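Local coordinates for uncharacterized protein (Xanthomonas campestris pv. campestris, PDB 3HIU) that is of unknown function but belongs to the DUF892 family of ferritin-like helical proteins and holds a sodium ion inside its helix bundle, at residues E43-V46 / E47-Q50; E104-E107 / I108-R112; A141-L144 / I145-E149. One frame throughout, in Å; residues are numbered along the deposited sequence.

The three contacts are local side-chain arrangements, each within one helix of a ferritin-like bundle, and they follow the chain in order: contact 1 on helix 36-62, contact 2 on helix 94-120 and contact 3 on helix 124-159. Their centres lie about 16 Å apart for contacts 1 and 2 and for contacts 2 and 3, and about 17 Å apart for contacts 1 and 3. Contact 2 touches both others, through His45 against Glu104 and through Ala141 against Glu104, His105 and Ile108. Contacts 1 and 3 do not touch. Contacts 1 and 2 border the sodium ion inside the bundle, while contacts 2 and 3 face the second subunit.

Contact 1. Residues E43-V46 / E47-Q50. With NA (sodium ion), chain J; EDO (1,2-ethanediol), chain N.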
ATOM      1  N   GLU B  43      -9.683 -12.498  10.202  1.00 34.75           N
ATOM      2  CA  GLU B  43     -10.187 -12.586  11.584  1.00 34.13           C
ATOM      3  C   GLU B  43      -9.038 -12.661  12.594  1.00 33.60           C
ATOM      4  O   GLU B  43      -9.024 -11.946  13.596  1.00 32.22           O
ATOM      5  CB  GLU B  43     -11.135 -13.791  11.751  1.00 31.42           C
ATOM      6  CG  GLU B  43     -12.584 -13.523  11.331  1.00 37.28           C
ATOM      7  CD  GLU B  43     -13.410 -14.793  11.038  1.00 47.68           C
ATOM      8  OE1 GLU B  43     -13.009 -15.921  11.415  1.00 41.56           O
ATOM      9  OE2 GLU B  43     -14.486 -14.649  10.418  1.00 57.81           O
ATOM     10  N   GLN B  44      -8.074 -13.529  12.304  1.00 37.77           N
ATOM     11  CA  GLN B  44      -6.877 -13.683  13.121  1.00 43.03           C
ATOM     12  C   GLN B  44      -6.068 -12.397  13.192  1.00 39.35           C
ATOM     13  O   GLN B  44      -5.417 -12.125  14.204  1.00 33.76           O
ATOM     14  CB  GLN B  44      -6.006 -14.798  12.552  1.00 53.85           C
ATOM     15  CG  GLN B  44      -4.643 -14.939  13.210  1.00 61.38           C
ATOM     16  CD  GLN B  44      -3.790 -15.989  12.522  1.00 68.95           C
ATOM     17  OE1 GLN B  44      -4.259 -16.691  11.622  1.00 69.06           O
ATOM     18  NE2 GLN B  44      -2.532 -16.100  12.937  1.00 72.80           N
ATOM     19  N   HIS B  45      -6.091 -11.612  12.118  1.00 42.56           N
ATOM     20  CA  HIS B  45      -5.332 -10.363  12.102  1.00 45.32           C
ATOM     21  C   HIS B  45      -6.080  -9.201  12.757  1.00 41.83           C
ATOM     22  O   HIS B  45      -5.459  -8.230  13.200  1.00 37.54           O
ATOM     23  CB  HIS B  45      -4.869  -9.993  10.687  1.00 46.46           C
ATOM     24  CG  HIS B  45      -3.712  -9.034  10.662  1.00 44.74           C
ATOM     25  ND1 HIS B  45      -2.689  -9.078  11.584  1.00 43.00           N
ATOM     26  CD2 HIS B  45      -3.407  -8.025   9.813  1.00 45.70           C
ATOM     27  CE1 HIS B  45      -1.811  -8.130  11.313  1.00 47.39           C
ATOM     28  NE2 HIS B  45      -2.225  -7.474  10.243  1.00 49.13           N
ATOM     29  N   VAL B  46      -7.406  -9.301  12.830  1.00 39.79           N
ATOM     30  CA  VAL B  46      -8.175  -8.318  13.593  1.00 40.34           C
ATOM     31  C   VAL B  46      -7.786  -8.386  15.068  1.00 40.94           C
ATOM     32  O   VAL B  46      -7.744  -7.365  15.753  1.00 41.36           O
ATOM     33  CB  VAL B  46      -9.701  -8.484  13.427  1.00 37.39           C
ATOM     34  CG1 VAL B  46     -10.446  -7.682  14.491  1.00 34.45           C
ATOM     35  CG2 VAL B  46     -10.127  -8.031  12.043  1.00 39.24           C
ATOM     36  N   GLU B  47      -7.473  -9.590  15.545  1.00 38.61           N
ATOM     37  CA  GLU B  47      -7.054  -9.781  16.932  1.00 42.67           C
ATOM     38  C   GLU B  47      -5.585  -9.396  17.145  1.00 33.38           C
ATOM     39  O   GLU B  47      -5.242  -8.752  18.130  1.00 31.49           O
ATOM     40  CB  GLU B  47      -7.312 -11.223  17.372  1.00 52.73           C
ATOM     41  CG  GLU B  47      -8.786 -11.598  17.421  1.00 63.48           C
ATOM     42  CD  GLU B  47      -9.459 -11.132  18.699  1.00 74.85           C
ATOM     43  OE1 GLU B  47     -10.709 -11.035  18.727  1.00 75.67           O
ATOM     44  OE2 GLU B  47      -8.729 -10.864  19.679  1.00 80.75           O
ATOM     45  N   GLU B  48      -4.729  -9.793  16.211  1.00 29.11           N
ATOM     46  CA  GLU B  48      -3.335  -9.368  16.197  1.00 33.39           C
ATOM     47  C   GLU B  48      -3.208  -7.835  16.209  1.00 38.19           C
ATOM     48  O   GLU B  48      -2.393  -7.296  16.962  1.00 37.74           O
ATOM     49  CB  GLU B  48      -2.598  -9.960  14.981  1.00 39.10           C
ATOM     50  CG  GLU B  48      -2.047 -11.374  15.202  1.00 48.68           C
ATOM     51  CD  GLU B  48      -2.163 -12.293  13.977  1.00 58.86           C
ATOM     52  OE1 GLU B  48      -2.201 -13.533  14.168  1.00 63.94           O
ATOM     53  OE2 GLU B  48      -2.220 -11.793  12.831  1.00 59.00           O
ATOM     54  N   THR B  49      -4.002  -7.143  15.381  1.00 32.64           N
ATOM     55  CA  THR B  49      -3.982  -5.674  15.323  1.00 29.80           C
ATOM     56  C   THR B  49      -4.325  -5.055  16.665  1.00 39.71           C
ATOM     57  O   THR B  49      -3.604  -4.197  17.171  1.00 41.87           O
ATOM     58  CB  THR B  49      -4.983  -5.114  14.292  1.00 33.50           C
ATOM     59  OG1 THR B  49      -4.424  -5.224  12.981  1.00 41.84           O
ATOM     60  CG2 THR B  49      -5.267  -3.642  14.568  1.00 30.44           C
ATOM     61  N   GLN B  50      -5.444  -5.481  17.238  1.00 46.22           N
ATOM     62  CA  GLN B  50      -5.830  -5.007  18.556  1.00 53.30           C
ATOM     63  C   GLN B  50      -4.642  -5.060  19.522  1.00 57.89           C
ATOM     64  O   GLN B  50      -4.441  -4.149  20.328  1.00 59.61           O
ATOM     65  CB  GLN B  50      -7.007  -5.824  19.078  1.00 52.01           C
ATOM     66  CG  GLN B  50      -8.228  -5.704  18.190  1.00 54.39           C
ATOM     67  CD  GLN B  50      -9.232  -6.812  18.416  1.00 60.21           C
ATOM     68  OE1 GLN B  50      -9.027  -7.689  19.254  1.00 62.43           O
ATOM     69  NE2 GLN B  50     -10.325  -6.781  17.664  1.00 63.75           N
TER
HETATM   70 NA    NA J   2      -2.360  -4.636  11.585  1.00 40.71          NA
HETATM   71  C1  EDO N 172     -16.133 -17.120   9.839  1.00 48.77           C
HETATM   72  O1  EDO N 172     -15.123 -17.673  10.695  1.00 53.71           O
HETATM   73  C2  EDO N 172     -17.208 -18.148   9.534  1.00 42.20           C
HETATM   74  O2  EDO N 172     -17.597 -17.950   8.180  1.00 45.43           O
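Glu48 reaches back along helix 36-62 and is held at both carboxylate oxygens by the preceding turn. Gln44 NE2 donates to Glu48 OE1 over 2.9 Å, and His45 ND1 donates to Glu48 OE2 over 3.0 Å. Gln44 takes the syn lone pair of OE1 and His45 the anti lone pair of OE2. Neither meets the carboxylate flat: its plane is turned 72° from the Gln44 amide and 56° from the imidazole. Gln44 makes the reach with an almost fully extended chain, CG opposite its backbone N (chi1 173°), whereas the Glu48 chain bends at its second torsion to bring the carboxylate against both donors. Arg41, about two turns before Glu48, adds a salt bridge to Glu48 OE2, and its positive charge would probably strengthen the hold on that oxygen.

A second grip joins His45 and Thr49. The backbone bond from Thr49 N to His45 O is 2.8 Å long, and Thr49 OG1 adds a weak bond to the same carbonyl oxygen at 3.2 Å. That hydroxyl oxygen also lies 4.1 Å above one face of the His45 ring, over its centre, and it binds the sodium ion at 2.6 Å. Gln52 OE1 is a further ligand of the ion. Beyond this shell, His45 NE2 is hydrogen-bonded to Glu137, so both ring nitrogens are engaged and the rotation of the ring is fixed; Met25 of helix 2-28 packs on it. At the exposed edge, Glu43 OE1 accepts a hydrogen bond from a 1,2-ethanediol at 2.8 Å. Polar side chains turned inward round an ion, steadied by neighbours on the same and on adjoining helices, are consistent with the interior metal site of a ferritin-like four-helix bundle.

Contact 2. Residues E104-E107 / I108-R112; sequences EHLE and IASYR
Ile108 laid over the imidazole of His105 is an i to i+3 side-chain contact in the buried middle of helix 94-120, on the part of the helix that meets the second subunit. Ile108 CD1 sits over one face of the ring, 3.5 Å from its centroid and 23° off the ring normal, in a CH-pi contact displaced toward the CD2 rim; CD1 to His105 CD2 is 3.2 Å. The two side chains run alongside each other in the same direction. With CG1 opposite its own carbonyl carbon (chi1 -69°), Ile108 folds back along the helix, which also brings CD1 toward Glu104 O, an approach modelled doubtfully short. His105 ND1 is bonded to Tyr101 O, one turn back, which fixes the rotation of the ring. The same ring stacks on His105 of the second subunit, so this patch of helix forms part of the dimer interface.

Further along, Ser110 shows the familiar helical habit of a serine hydroxyl bonding to the carbonyl four residues earlier. Its OG donates to Leu106 O over 2.7 Å, well above the carbonyl plane, while Ser110 N reaches the same oxygen at 3.1 Å closer to that plane; one acceptor thus takes two donors.

Toward the core of the ferritin-like bundle lie Tyr111 and the glutamates. Tyr111 N donates to Glu107 O at 2.9 Å, almost straight off the end of the carbonyl, and ring atom CD2 is 3.1 Å from that oxygen in an oblique approach. The Glu107 carboxylate turns inward with its side chain about 3 Å from the sodium ion, among the acidic groups of Glu104, Glu18 and Glu137. Tyr111 itself is packed against Ala14, Val56 and Ile133 of the three other helices.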
ATOM      1  N   GLU B 104      -1.173  -3.007   4.216  1.00 30.85           N
ATOM      2  CA  GLU B 104      -0.177  -3.812   4.933  1.00 27.57           C
ATOM      3  C   GLU B 104       1.232  -3.375   4.539  1.00 32.57           C
ATOM      4  O   GLU B 104       2.206  -3.655   5.247  1.00 25.39           O
ATOM      5  CB  GLU B 104      -0.349  -5.311   4.648  1.00 27.66           C
ATOM      6  CG  GLU B 104      -1.635  -5.945   5.197  1.00 33.71           C
ATOM      7  CD  GLU B 104      -1.711  -5.931   6.719  1.00 41.31           C
ATOM      8  OE1 GLU B 104      -0.755  -5.466   7.371  1.00 41.05           O
ATOM      9  OE2 GLU B 104      -2.735  -6.388   7.265  1.00 44.38           O
ATOM     10  N   HIS B 105       1.343  -2.699   3.398  1.00 28.91           N
ATOM     11  CA  HIS B 105       2.621  -2.116   3.013  1.00 32.94           C
ATOM     12  C   HIS B 105       2.785  -0.674   3.514  1.00 29.24           C
ATOM     13  O   HIS B 105       3.889  -0.243   3.833  1.00 31.64           O
ATOM     14  CB  HIS B 105       2.859  -2.267   1.508  1.00 34.82           C
ATOM     15  CG  HIS B 105       3.483  -3.578   1.147  1.00 35.46           C
ATOM     16  ND1 HIS B 105       2.743  -4.687   0.779  1.00 35.98           N
ATOM     17  CD2 HIS B 105       4.782  -3.977   1.137  1.00 28.10           C
ATOM     18  CE1 HIS B 105       3.559  -5.700   0.546  1.00 28.25           C
ATOM     19  NE2 HIS B 105       4.797  -5.296   0.751  1.00 26.43           N
ATOM     20  N   LEU B 106       1.681   0.060   3.603  1.00 25.27           N
ATOM     21  CA  LEU B 106       1.693   1.317   4.324  1.00 22.56           C
ATOM     22  C   LEU B 106       2.230   1.039   5.713  1.00 26.73           C
ATOM     23  O   LEU B 106       3.132   1.711   6.188  1.00 29.80           O
ATOM     24  CB  LEU B 106       0.279   1.893   4.425  1.00 25.85           C
ATOM     25  CG  LEU B 106       0.181   3.314   4.988  1.00 26.75           C
ATOM     26  CD1 LEU B 106       1.168   4.223   4.280  1.00 27.17           C
ATOM     27  CD2 LEU B 106      -1.242   3.859   4.856  1.00 26.23           C
ATOM     28  N   GLU B 107       1.682   0.023   6.363  1.00 27.44           N
ATOM     29  CA  GLU B 107       2.107  -0.327   7.716  1.00 29.47           C
ATOM     30  C   GLU B 107       3.589  -0.694   7.799  1.00 29.30           C
ATOM     31  O   GLU B 107       4.314  -0.172   8.653  1.00 28.44           O
ATOM     32  CB  GLU B 107       1.232  -1.447   8.288  1.00 31.30           C
ATOM     33  CG  GLU B 107      -0.189  -1.008   8.635  1.00 31.77           C
ATOM     34  CD  GLU B 107      -0.927  -2.038   9.470  1.00 41.55           C
ATOM     35  OE1 GLU B 107      -1.189  -1.768  10.659  1.00 40.31           O
ATOM     36  OE2 GLU B 107      -1.234  -3.128   8.940  1.00 55.04           O
ATOM     37  N   ILE B 108       4.035  -1.591   6.921  1.00 29.74           N
ATOM     38  CA  ILE B 108       5.457  -1.929   6.812  1.00 27.31           C
ATOM     39  C   ILE B 108       6.315  -0.658   6.814  1.00 31.39           C
ATOM     40  O   ILE B 108       7.042  -0.385   7.767  1.00 31.33           O
ATOM     41  CB  ILE B 108       5.749  -2.735   5.533  1.00 30.69           C
ATOM     42  CG1 ILE B 108       5.132  -4.131   5.626  1.00 35.01           C
ATOM     43  CG2 ILE B 108       7.241  -2.834   5.295  1.00 26.92           C
ATOM     44  CD1 ILE B 108       4.727  -4.714   4.279  1.00 38.60           C
ATOM     45  N   ALA B 109       6.216   0.126   5.748  1.00 30.13           N
ATOM     46  CA  ALA B 109       6.996   1.343   5.653  1.00 27.17           C
ATOM     47  C   ALA B 109       6.989   2.124   6.974  1.00 28.35           C
ATOM     48  O   ALA B 109       8.042   2.518   7.470  1.00 27.87           O
ATOM     49  CB  ALA B 109       6.505   2.200   4.504  1.00 28.71           C
ATOM     50  N   SER B 110       5.813   2.334   7.554  1.00 21.55           N
ATOM     51  CA  SER B 110       5.722   3.122   8.783  1.00 22.42           C
ATOM     52  C   SER B 110       6.497   2.510   9.941  1.00 31.24           C
ATOM     53  O   SER B 110       7.213   3.204  10.666  1.00 37.39           O
ATOM     54  CB  SER B 110       4.267   3.291   9.194  1.00 24.13           C
ATOM     55  OG  SER B 110       3.500   3.662   8.072  1.00 31.67           O
ATOM     56  N   TYR B 111       6.348   1.205  10.116  1.00 26.91           N
ATOM     57  CA  TYR B 111       7.004   0.536  11.217  1.00 28.09           C
ATOM     58  C   TYR B 111       8.515   0.434  11.005  1.00 30.12           C
ATOM     59  O   TYR B 111       9.282   0.525  11.961  1.00 30.23           O
ATOM     60  CB  TYR B 111       6.359  -0.823  11.471  1.00 27.23           C
ATOM     61  CG  TYR B 111       5.044  -0.716  12.217  1.00 28.78           C
ATOM     62  CD1 TYR B 111       5.015  -0.262  13.527  1.00 32.51           C
ATOM     63  CD2 TYR B 111       3.837  -1.065  11.615  1.00 32.24           C
ATOM     64  CE1 TYR B 111       3.826  -0.162  14.228  1.00 35.82           C
ATOM     65  CE2 TYR B 111       2.629  -0.966  12.307  1.00 32.90           C
ATOM     66  CZ  TYR B 111       2.634  -0.513  13.619  1.00 38.89           C
ATOM     67  OH  TYR B 111       1.460  -0.407  14.337  1.00 39.25           O
ATOM     68  N   ARG B 112       8.952   0.258   9.762  1.00 28.11           N
ATOM     69  CA  ARG B 112      10.379   0.326   9.481  1.00 23.45           C
ATOM     70  C   ARG B 112      10.915   1.666   9.955  1.00 18.90           C
ATOM     71  O   ARG B 112      11.928   1.718  10.632  1.00 15.90           O
ATOM     72  CB  ARG B 112      10.676   0.159   7.993  1.00 27.56           C
ATOM     73  CG  ARG B 112      10.416  -1.235   7.443  1.00 32.24           C
ATOM     74  CD  ARG B 112      10.739  -1.319   5.944  1.00 36.97           C
ATOM     75  NE  ARG B 112      12.109  -1.767   5.692  1.00 43.27           N
ATOM     76  CZ  ARG B 112      13.064  -1.025   5.138  1.00 45.52           C
ATOM     77  NH1 ARG B 112      14.270  -1.535   4.964  1.00 54.92           N
ATOM     78  NH2 ARG B 112      12.824   0.216   4.748  1.00 43.26           N
TER

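Contact 3. Residues A141-L144 / I145-E149; sequences AEWL and IEHQE
Trp143 and His147, one turn apart, stack face to face and make up the tight part of this contact. The imidazole lies almost flat on the six-membered ring of the indole, with centroids 3.7 Å apart and planes only 8° from parallel. The closest pair is His147 CE1 to Trp143 CE2, at 3.4 Å. A hydrogen bond from His147 ND1 to Trp143 O, 2.7 Å long, meets the oxygen on a lone pair in the carbonyl plane and ties the imidazole down. His147 N donates to the same oxygen at 3.3 Å, from outside that plane, so backbone and side chain of one residue share one acceptor. Different first torsions bring the rings together: Trp143 CG is opposite its backbone N (chi1 -165°), and His147 CG is opposite its carbonyl carbon (chi1 -66°).

The exposed side is looser. Glu142 and Glu146 run alongside each other in the same direction, and Glu142 OE2 comes within 3.5 Å of Glu146 OE1. Two like charges so near would probably repel. Glu146 CG packs on Glu142 O at 3.2 Å. The backbone bond between this pair, Glu146 N to Glu142 O, is weak.

Other side chains of the contact meet neighbouring helices. Trp143 rests on Glu37, Leu38 and Arg41 of helix 36-62, and Leu144 touches Leu38 of that helix and Ser100 of helix 94-120. Ile145 packs on Tyr101, and Gln148 bonds to Arg112 and Ala109 of the second subunit, so helix 124-159 lies against two helices of its own bundle and against the partner chain.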
ATOM      1  N   ALA B 141       0.933  -9.497   4.751  1.00 22.47           N
ATOM      2  CA  ALA B 141       1.010  -9.024   3.379  1.00 24.72           C
ATOM      3  C   ALA B 141       1.361 -10.189   2.468  1.00 30.40           C
ATOM      4  O   ALA B 141       0.793 -10.342   1.374  1.00 26.86           O
ATOM      5  CB  ALA B 141       2.060  -7.918   3.269  1.00 26.97           C
ATOM      6  N   GLU B 142       2.306 -11.009   2.931  1.00 32.77           N
ATOM      7  CA  GLU B 142       2.690 -12.217   2.215  1.00 39.10           C
ATOM      8  C   GLU B 142       1.522 -13.177   2.050  1.00 35.55           C
ATOM      9  O   GLU B 142       1.381 -13.824   1.015  1.00 30.30           O
ATOM     10  CB  GLU B 142       3.825 -12.929   2.939  1.00 47.91           C
ATOM     11  CG  GLU B 142       5.200 -12.513   2.487  1.00 59.25           C
ATOM     12  CD  GLU B 142       6.260 -13.508   2.901  1.00 72.02           C
ATOM     13  OE1 GLU B 142       7.429 -13.096   3.074  1.00 75.38           O
ATOM     14  OE2 GLU B 142       5.925 -14.705   3.059  1.00 78.47           O
ATOM     15  N   TRP B 143       0.680 -13.273   3.071  1.00 40.54           N
ATOM     16  CA  TRP B 143      -0.448 -14.187   2.995  1.00 43.26           C
ATOM     17  C   TRP B 143      -1.388 -13.823   1.849  1.00 31.42           C
ATOM     18  O   TRP B 143      -1.861 -14.691   1.122  1.00 27.53           O
ATOM     19  CB  TRP B 143      -1.214 -14.230   4.318  1.00 49.23           C
ATOM     20  CG  TRP B 143      -2.150 -15.409   4.408  1.00 54.37           C
ATOM     21  CD1 TRP B 143      -1.922 -16.593   5.060  1.00 53.93           C
ATOM     22  CD2 TRP B 143      -3.456 -15.529   3.809  1.00 51.58           C
ATOM     23  NE1 TRP B 143      -3.004 -17.430   4.913  1.00 52.38           N
ATOM     24  CE2 TRP B 143      -3.955 -16.804   4.153  1.00 51.56           C
ATOM     25  CE3 TRP B 143      -4.245 -14.679   3.027  1.00 47.36           C
ATOM     26  CZ2 TRP B 143      -5.213 -17.248   3.734  1.00 50.10           C
ATOM     27  CZ3 TRP B 143      -5.493 -15.123   2.618  1.00 47.84           C
ATOM     28  CH2 TRP B 143      -5.962 -16.396   2.971  1.00 48.41           C
ATOM     29  N   LEU B 144      -1.649 -12.534   1.687  1.00 30.64           N
ATOM     30  CA  LEU B 144      -2.630 -12.080   0.709  1.00 31.02           C
ATOM     31  C   LEU B 144      -2.154 -12.202  -0.739  1.00 32.17           C
ATOM     32  O   LEU B 144      -2.923 -12.606  -1.614  1.00 21.20           O
ATOM     33  CB  LEU B 144      -3.022 -10.624   0.989  1.00 27.26           C
ATOM     34  CG  LEU B 144      -3.622 -10.237   2.337  1.00 20.57           C
ATOM     35  CD1 LEU B 144      -3.509  -8.740   2.463  1.00 16.71           C
ATOM     36  CD2 LEU B 144      -5.064 -10.679   2.401  1.00 25.51           C
ATOM     37  N   ILE B 145      -0.894 -11.838  -0.989  1.00 41.54           N
ATOM     38  CA  ILE B 145      -0.383 -11.740  -2.363  1.00 44.18           C
ATOM     39  C   ILE B 145      -0.031 -13.108  -2.943  1.00 49.31           C
ATOM     40  O   ILE B 145       0.173 -13.262  -4.154  1.00 48.05           O
ATOM     41  CB  ILE B 145       0.851 -10.817  -2.465  1.00 35.20           C
ATOM     42  CG1 ILE B 145       0.938 -10.159  -3.856  1.00 26.78           C
ATOM     43  CG2 ILE B 145       2.127 -11.597  -2.146  1.00 35.50           C
ATOM     44  CD1 ILE B 145      -0.101  -9.064  -4.115  1.00 22.93           C
ATOM     45  N   GLU B 146       0.052 -14.098  -2.066  1.00 53.33           N
ATOM     46  CA  GLU B 146       0.227 -15.466  -2.513  1.00 58.81           C
ATOM     47  C   GLU B 146      -1.140 -16.077  -2.824  1.00 55.60           C
ATOM     48  O   GLU B 146      -1.365 -16.572  -3.924  1.00 58.92           O
ATOM     49  CB  GLU B 146       1.021 -16.266  -1.480  1.00 65.42           C
ATOM     50  CG  GLU B 146       2.437 -15.721  -1.299  1.00 75.20           C
ATOM     51  CD  GLU B 146       3.281 -16.538  -0.340  1.00 86.83           C
ATOM     52  OE1 GLU B 146       4.238 -15.974   0.238  1.00 87.97           O
ATOM     53  OE2 GLU B 146       2.991 -17.741  -0.163  1.00 94.05           O
ATOM     54  N   HIS B 147      -2.061 -15.995  -1.870  1.00 49.90           N
ATOM     55  CA  HIS B 147      -3.414 -16.507  -2.057  1.00 46.52           C
ATOM     56  C   HIS B 147      -4.203 -15.648  -3.026  1.00 47.05           C
ATOM     57  O   HIS B 147      -5.335 -15.978  -3.381  1.00 52.77           O
ATOM     58  CB  HIS B 147      -4.151 -16.554  -0.719  1.00 48.69           C
ATOM     59  CG  HIS B 147      -3.571 -17.534   0.249  1.00 52.64           C
ATOM     60  ND1 HIS B 147      -2.387 -17.308   0.918  1.00 49.89           N
ATOM     61  CD2 HIS B 147      -4.006 -18.752   0.653  1.00 55.31           C
ATOM     62  CE1 HIS B 147      -2.118 -18.343   1.693  1.00 54.49           C
ATOM     63  NE2 HIS B 147      -3.085 -19.232   1.554  1.00 56.55           N
ATOM     64  N   GLN B 148      -3.608 -14.538  -3.444  1.00 39.21           N
ATOM     65  CA  GLN B 148      -4.329 -13.566  -4.241  1.00 34.64           C
ATOM     66  C   GLN B 148      -4.815 -14.215  -5.524  1.00 29.26           C
ATOM     67  O   GLN B 148      -6.004 -14.227  -5.834  1.00 33.09           O
ATOM     68  CB  GLN B 148      -3.429 -12.372  -4.569  1.00 33.67           C
ATOM     69  CG  GLN B 148      -4.212 -11.141  -5.008  1.00 36.67           C
ATOM     70  CD  GLN B 148      -3.571 -10.415  -6.180  1.00 34.40           C
ATOM     71  OE1 GLN B 148      -2.496 -10.797  -6.653  1.00 32.66           O
ATOM     72  NE2 GLN B 148      -4.236  -9.365  -6.657  1.00 30.10           N
ATOM     73  N   GLU B 149      -3.879 -14.779  -6.261  1.00 32.65           N
ATOM     74  CA  GLU B 149      -4.187 -15.287  -7.582  1.00 40.21           C
ATOM     75  C   GLU B 149      -5.389 -16.241  -7.598  1.00 41.35           C
ATOM     76  O   GLU B 149      -6.223 -16.162  -8.500  1.00 41.96           O
ATOM     77  CB  GLU B 149      -2.952 -15.931  -8.204  1.00 47.51           C
ATOM     78  CG  GLU B 149      -2.979 -15.940  -9.715  1.00 58.42           C
ATOM     79  CD  GLU B 149      -1.768 -16.612 -10.309  1.00 67.69           C
ATOM     80  OE1 GLU B 149      -0.743 -16.711  -9.605  1.00 73.50           O
ATOM     81  OE2 GLU B 149      -1.840 -17.038 -11.479  1.00 72.47           O
TER